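Alpha-ketoglutarate-dependent 2,4-dichlorophenoxyacetate dioxygenase (Bradyrhizobium diazoefficiens, PDB 5BKE) probably acts as a metal- and 2-oxoglutarate-dependent dioxygenase in aryloxyalkanoate herbicide degradation, here holding manganese(II) and the cosubstrate analogue N-oxalylglycine. Local coordinates at residues 12-16 against 40-46; 66-71 against 120-125. One frame throughout, in Å; residues are numbered along the deposited sequence.

Followed from the N terminus, the chain illustrates how one fold uses two quite different closures, one after the other. Contact 1 closes first: strand 14-17 leads through helix 27-40 into strand 42-45, and the two strands pair in parallel inside the main mixed sheet. Contact 2 opens only after that loop is complete, so the two neither nest nor cross. It brings the loop at 66-71 to the loop at 120-125, just ahead of strand 127-132 of the same sheet, and the chain between them carries the metal ligands His-115 and Asp-117. The centres of contact 1 and contact 2 are about 24 Å apart, on opposite sides of the chain's centre.

Contact 1: 12-16 against 40-46; sequences FVGQV and YAVLVFH
Gly-14 takes the amide of Val-44 on its carbonyl and gives its own to Val-42 O, while Val-44 O takes the amide of Val-16, in a parallel strand pair that closes a beta-alpha-beta unit: helix 27-40 connects strand 14-17 to strand 42-45 within the main sheet of this TauD/TfdA dioxygenase. The last of these bonds, Val-16 N to Val-44 O, is 2.9 Å long and almost straight (176°). Packing is closest on the face that carries Leu-43 and Phe-45. There Val-16 sets its CB over one face of the Phe-45 ring, 3.9 Å from the centroid and offset toward the rim, a CH-pi contact; its CG2 lies 4.0 Å from Leu-43 CD2. Gly-14 suits this crowding, since a beta carbon would press on Tyr-40 CG and Leu-43 CD2. On the other face Val-13 CG2 lies beside Val-42 CB, and Tyr-245 covers Val-13 and Val-44.

Toward the C-terminal end the contact becomes polar and looser, between partly exposed side chains. Gln-15 runs extended, CG opposite the backbone N (chi1 -177°), which carries its amide out to His-46; amide and imidazole planes stand 83° apart. Asp-253 OD1 holds the ring's other nitrogen, ND1, so Asp-253 is the firmer partner and Gln-15 adds only a weak second hold. A leucine in place of Gln-15 would probably leave His-46 NE2 without this acceptor and the ring freer to tilt about its Asp-253 bond. The bond itself is bent: His-46 NE2 donates to Gln-15 OE1 at 3.0 Å, the oxygen lying in the ring plane at its edge.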
loop_
_atom_site.group_PDB
_atom_site.type_symbol
_atom_site.label_atom_id
_atom_site.label_comp_id
_atom_site.label_asym_id
_atom_site.label_seq_id
_atom_site.Cartn_x
_atom_site.Cartn_y
_atom_site.Cartn_z
ATOM N N PHE C 12 -5.615 13.622 -24.163
ATOM C CA PHE C 12 -6.805 14.344 -24.650
ATOM C C PHE C 12 -7.026 14.112 -26.151
ATOM O O PHE C 12 -6.285 13.320 -26.769
ATOM C CB PHE C 12 -6.725 15.850 -24.271
ATOM C CG PHE C 12 -5.751 16.679 -25.096
ATOM C CD1 PHE C 12 -4.453 16.236 -25.395
ATOM C CD2 PHE C 12 -6.132 17.950 -25.537
ATOM C CE1 PHE C 12 -3.577 17.027 -26.142
ATOM C CE2 PHE C 12 -5.268 18.747 -26.280
ATOM C CZ PHE C 12 -3.985 18.287 -26.581
ATOM N N VAL C 13 -8.033 14.795 -26.718
ATOM C CA VAL C 13 -8.407 14.762 -28.162
ATOM C C VAL C 13 -9.199 13.515 -28.530
ATOM O O VAL C 13 -8.694 12.384 -28.428
ATOM C CB VAL C 13 -7.211 14.963 -29.156
ATOM C CG1 VAL C 13 -7.692 15.111 -30.596
ATOM C CG2 VAL C 13 -6.358 16.161 -28.774
ATOM N N GLY C 14 -10.444 13.730 -28.954
ATOM C CA GLY C 14 -11.282 12.656 -29.475
ATOM C C GLY C 14 -11.676 12.823 -30.931
ATOM O O GLY C 14 -11.963 13.935 -31.395
ATOM N N GLN C 15 -11.693 11.707 -31.654
ATOM C CA GLN C 15 -12.196 11.672 -33.025
ATOM C C GLN C 15 -13.627 11.178 -32.991
ATOM O O GLN C 15 -13.915 10.120 -32.418
ATOM C CB GLN C 15 -11.332 10.775 -33.916
ATOM C CG GLN C 15 -11.764 10.743 -35.377
ATOM C CD GLN C 15 -10.762 10.035 -36.269
ATOM O OE1 GLN C 15 -9.637 10.506 -36.463
ATOM N NE2 GLN C 15 -11.172 8.910 -36.831
ATOM N N VAL C 16 -14.522 11.953 -33.599
ATOM C CA VAL C 16 -15.950 11.642 -33.567
ATOM C C VAL C 16 -16.441 11.140 -34.921
ATOM O O VAL C 16 -16.141 11.732 -35.956
ATOM C CB VAL C 16 -16.793 12.859 -33.124
ATOM C CG1 VAL C 16 -18.234 12.448 -32.886
ATOM C CG2 VAL C 16 -16.219 13.487 -31.863
ATOM N N TYR C 40 -12.522 15.482 -23.502
ATOM C CA TYR C 40 -11.416 15.447 -24.469
ATOM C C TYR C 40 -10.788 16.806 -24.799
ATOM O O TYR C 40 -9.646 16.864 -25.263
ATOM C CB TYR C 40 -11.853 14.725 -25.745
ATOM C CG TYR C 40 -12.254 13.278 -25.510
ATOM C CD1 TYR C 40 -11.274 12.269 -25.416
ATOM C CD2 TYR C 40 -13.599 12.914 -25.369
ATOM C CE1 TYR C 40 -11.624 10.937 -25.198
ATOM C CE2 TYR C 40 -13.963 11.585 -25.155
ATOM C CZ TYR C 40 -12.969 10.602 -25.067
ATOM O OH TYR C 40 -13.308 9.286 -24.860
ATOM N N ALA C 41 -11.529 17.890 -24.556
ATOM C CA ALA C 41 -11.079 19.280 -24.823
ATOM C C ALA C 41 -10.990 19.688 -26.304
ATOM O O ALA C 41 -11.165 20.879 -26.638
ATOM C CB ALA C 41 -9.788 19.626 -24.070
ATOM N N VAL C 42 -10.714 18.717 -27.171
ATOM C CA VAL C 42 -10.616 18.919 -28.619
ATOM C C VAL C 42 -11.317 17.742 -29.306
ATOM O O VAL C 42 -11.111 16.573 -28.940
ATOM C CB VAL C 42 -9.144 19.030 -29.125
ATOM C CG1 VAL C 42 -9.086 19.302 -30.622
ATOM C CG2 VAL C 42 -8.363 20.111 -28.405
ATOM N N LEU C 43 -12.147 18.060 -30.294
ATOM C CA LEU C 43 -12.858 17.054 -31.061
ATOM C C LEU C 43 -12.590 17.227 -32.548
ATOM O O LEU C 43 -12.553 18.350 -33.051
ATOM C CB LEU C 43 -14.362 17.076 -30.752
ATOM C CG LEU C 43 -14.844 16.688 -29.346
ATOM C CD1 LEU C 43 -16.368 16.730 -29.302
ATOM C CD2 LEU C 43 -14.312 15.325 -28.875
ATOM N N VAL C 44 -12.396 16.100 -33.234
ATOM C CA VAL C 44 -12.040 16.055 -34.654
ATOM C C VAL C 44 -13.163 15.333 -35.389
ATOM O O VAL C 44 -13.520 14.212 -35.038
ATOM C CB VAL C 44 -10.686 15.321 -34.870
ATOM C CG1 VAL C 44 -10.353 15.166 -36.357
ATOM C CG2 VAL C 44 -9.554 16.041 -34.143
ATOM N N PHE C 45 -13.748 15.999 -36.381
ATOM C CA PHE C 45 -14.780 15.402 -37.222
ATOM C C PHE C 45 -14.199 15.402 -38.623
ATOM O O PHE C 45 -13.711 16.434 -39.085
ATOM C CB PHE C 45 -16.072 16.239 -37.230
ATOM C CG PHE C 45 -16.797 16.311 -35.904
ATOM C CD1 PHE C 45 -16.345 17.150 -34.872
ATOM C CD2 PHE C 45 -17.982 15.594 -35.707
ATOM C CE1 PHE C 45 -17.032 17.231 -33.666
ATOM C CE2 PHE C 45 -18.674 15.674 -34.498
ATOM C CZ PHE C 45 -18.193 16.491 -33.475
ATOM N N HIS C 46 -14.254 14.263 -39.302
ATOM C CA HIS C 46 -13.825 14.186 -40.704
ATOM C C HIS C 46 -15.028 14.296 -41.654
ATOM O O HIS C 46 -16.157 13.994 -41.264
ATOM C CB HIS C 46 -13.017 12.895 -40.968
ATOM C CG HIS C 46 -11.742 12.807 -40.184
ATOM N ND1 HIS C 46 -10.701 13.694 -40.352
ATOM C CD2 HIS C 46 -11.340 11.937 -39.228
ATOM C CE1 HIS C 46 -9.712 13.375 -39.535
ATOM N NE2 HIS C 46 -10.072 12.309 -38.845
#

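Contact 2: 66-71 against 120-125; sequences EDARGG and FRPIPA
Arg-121 plugs into the turn at 66-71 in a polar loop-to-loop contact near the surface, where the chain after helix 52-59 meets the chain leading into strand 127-132. The grip falls mainly on its guanidinium. NH1 donates to Arg-69 O at 2.9 Å in a fairly straight bond (162°), the oxygen lying at the edge in the guanidinium plane, while NH2 makes a weaker, bent bond of 3.2 Å to Ala-68 O. Both carbonyls belong to a type II turn from Ala-68 to Gly-71, with Gly-70 at its positive-phi position. The flat group is also sandwiched: Asp-67 O sits over one face, 3.5 Å from Arg-121 CZ and without a hydrogen bond, and Phe-120 CE1 lies over the opposite face.

With its chain extended from CG to NE, Arg-121 spans the gap and passes Glu-66 on the way. Glu-66 OE1 forms a salt bridge with Arg-121 NE at 3.4 Å; the carboxylate and guanidinium planes are turned 62° against each other and only OE1 and NE pair, since NH1 and NH2 are taken up by the turn. Ser-118 OG hydrogen-bonds both OE1 and NE, joining the two charges. The other oxygen, Glu-66 OE2, accepts from a water whose own distance to Ile-123 O is 2.6 Å; OE2 itself also abuts Ala-125 CB.

The arrangement lies next to the metal site without joining it: the Phe-120 side chain is about 8 Å from the manganese, and segment 120-125 begins three residues after Asp-117 of the His-X-Asp pair, His-115 and Asp-117, which with His-264 forms the facial triad typical of cupin-fold 2-oxoglutarate dioxygenases.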
loop_
_atom_site.group_PDB
_atom_site.type_symbol
_atom_site.label_atom_id
_atom_site.label_comp_id
_atom_site.label_asym_id
_atom_site.label_seq_id
_atom_site.Cartn_x
_atom_site.Cartn_y
_atom_site.Cartn_z
ATOM N N GLU C 66 -20.241 34.538 -29.990
ATOM C CA GLU C 66 -19.397 35.597 -29.464
ATOM C C GLU C 66 -19.445 36.809 -30.402
ATOM O O GLU C 66 -19.253 36.676 -31.619
ATOM C CB GLU C 66 -17.949 35.136 -29.279
ATOM C CG GLU C 66 -17.152 36.076 -28.385
ATOM C CD GLU C 66 -15.698 35.671 -28.197
ATOM O OE1 GLU C 66 -14.916 35.716 -29.177
ATOM O OE2 GLU C 66 -15.332 35.338 -27.048
ATOM N N ASP C 67 -19.705 37.978 -29.818
ATOM C CA ASP C 67 -19.598 39.260 -30.519
ATOM C C ASP C 67 -18.159 39.493 -31.019
ATOM O O ASP C 67 -17.221 39.626 -30.228
ATOM C CB ASP C 67 -20.075 40.401 -29.612
ATOM C CG ASP C 67 -20.226 41.739 -30.347
ATOM O OD1 ASP C 67 -19.913 41.856 -31.559
ATOM O OD2 ASP C 67 -20.675 42.696 -29.685
ATOM N N ALA C 68 -18.020 39.524 -32.345
ATOM C CA ALA C 68 -16.738 39.649 -33.041
ATOM C C ALA C 68 -16.020 40.999 -32.864
ATOM O O ALA C 68 -14.791 41.053 -32.977
ATOM C CB ALA C 68 -16.917 39.334 -34.522
ATOM N N ARG C 69 -16.780 42.068 -32.596
ATOM C CA ARG C 69 -16.242 43.435 -32.457
ATOM C C ARG C 69 -15.114 43.566 -31.423
ATOM O O ARG C 69 -15.227 43.052 -30.305
ATOM C CB ARG C 69 -17.366 44.426 -32.149
ATOM C CG ARG C 69 -17.856 45.206 -33.361
ATOM C CD ARG C 69 -17.225 46.593 -33.434
ATOM N NE ARG C 69 -17.796 47.508 -32.439
ATOM C CZ ARG C 69 -17.269 48.677 -32.072
ATOM N NH1 ARG C 69 -16.130 49.116 -32.605
ATOM N NH2 ARG C 69 -17.891 49.414 -31.156
ATOM N N GLY C 70 -14.036 44.251 -31.818
ATOM C CA GLY C 70 -12.821 44.386 -31.003
ATOM C C GLY C 70 -11.837 43.222 -31.111
ATOM O O GLY C 70 -10.886 43.135 -30.326
ATOM N N GLY C 71 -12.061 42.341 -32.090
ATOM C CA GLY C 71 -11.277 41.115 -32.269
ATOM C C GLY C 71 -10.225 41.107 -33.368
ATOM O O GLY C 71 -9.311 40.284 -33.335
ATOM N N PHE C 120 -8.125 38.019 -24.593
ATOM C CA PHE C 120 -8.144 39.494 -24.486
ATOM C C PHE C 120 -9.531 40.099 -24.197
ATOM O O PHE C 120 -9.673 41.321 -24.175
ATOM C CB PHE C 120 -7.572 40.123 -25.772
ATOM C CG PHE C 120 -8.249 39.651 -27.028
ATOM C CD1 PHE C 120 -9.485 40.190 -27.428
ATOM C CD2 PHE C 120 -7.666 38.646 -27.813
ATOM C CE1 PHE C 120 -10.120 39.729 -28.582
ATOM C CE2 PHE C 120 -8.293 38.192 -28.977
ATOM C CZ PHE C 120 -9.522 38.730 -29.359
ATOM N N ARG C 121 -10.548 39.258 -24.002
ATOM C CA ARG C 121 -11.901 39.710 -23.646
ATOM C C ARG C 121 -12.212 39.430 -22.180
ATOM O O ARG C 121 -11.796 38.384 -21.661
ATOM C CB ARG C 121 -12.965 39.018 -24.498
ATOM C CG ARG C 121 -12.839 39.250 -25.986
ATOM C CD ARG C 121 -14.068 38.712 -26.699
ATOM N NE ARG C 121 -13.866 38.738 -28.145
ATOM C CZ ARG C 121 -14.017 39.812 -28.919
ATOM N NH1 ARG C 121 -14.381 40.988 -28.402
ATOM N NH2 ARG C 121 -13.792 39.706 -30.225
ATOM N N PRO C 122 -12.955 40.351 -21.507
ATOM C CA PRO C 122 -13.288 40.133 -20.093
ATOM C C PRO C 122 -14.034 38.809 -19.847
ATOM O O PRO C 122 -13.811 38.159 -18.817
ATOM C CB PRO C 122 -14.158 41.357 -19.732
ATOM C CG PRO C 122 -14.512 42.005 -21.031
ATOM C CD PRO C 122 -13.370 41.698 -21.948
ATOM N N ILE C 123 -14.900 38.424 -20.782
ATOM C CA ILE C 123 -15.481 37.081 -20.792
ATOM C C ILE C 123 -14.893 36.341 -22.011
ATOM O O ILE C 123 -15.304 36.600 -23.145
ATOM C CB ILE C 123 -17.036 37.090 -20.776
ATOM C CG1 ILE C 123 -17.572 37.849 -19.541
ATOM C CG2 ILE C 123 -17.559 35.665 -20.750
ATOM C CD1 ILE C 123 -19.067 38.135 -19.534
ATOM N N PRO C 124 -13.907 35.441 -21.786
ATOM C CA PRO C 124 -13.267 34.788 -22.933
ATOM C C PRO C 124 -14.139 33.685 -23.531
ATOM O O PRO C 124 -15.028 33.168 -22.853
ATOM C CB PRO C 124 -11.992 34.205 -22.328
ATOM C CG PRO C 124 -12.366 33.895 -20.907
ATOM C CD PRO C 124 -13.348 34.964 -20.500
ATOM N N ALA C 125 -13.865 33.333 -24.785
ATOM C CA ALA C 125 -14.629 32.334 -25.541
ATOM C C ALA C 125 -14.718 30.963 -24.851
ATOM O O ALA C 125 -13.817 30.574 -24.119
ATOM C CB ALA C 125 -14.027 32.172 -26.921
HETATM O O HOH W 1 -16.716 35.402 -25.015
#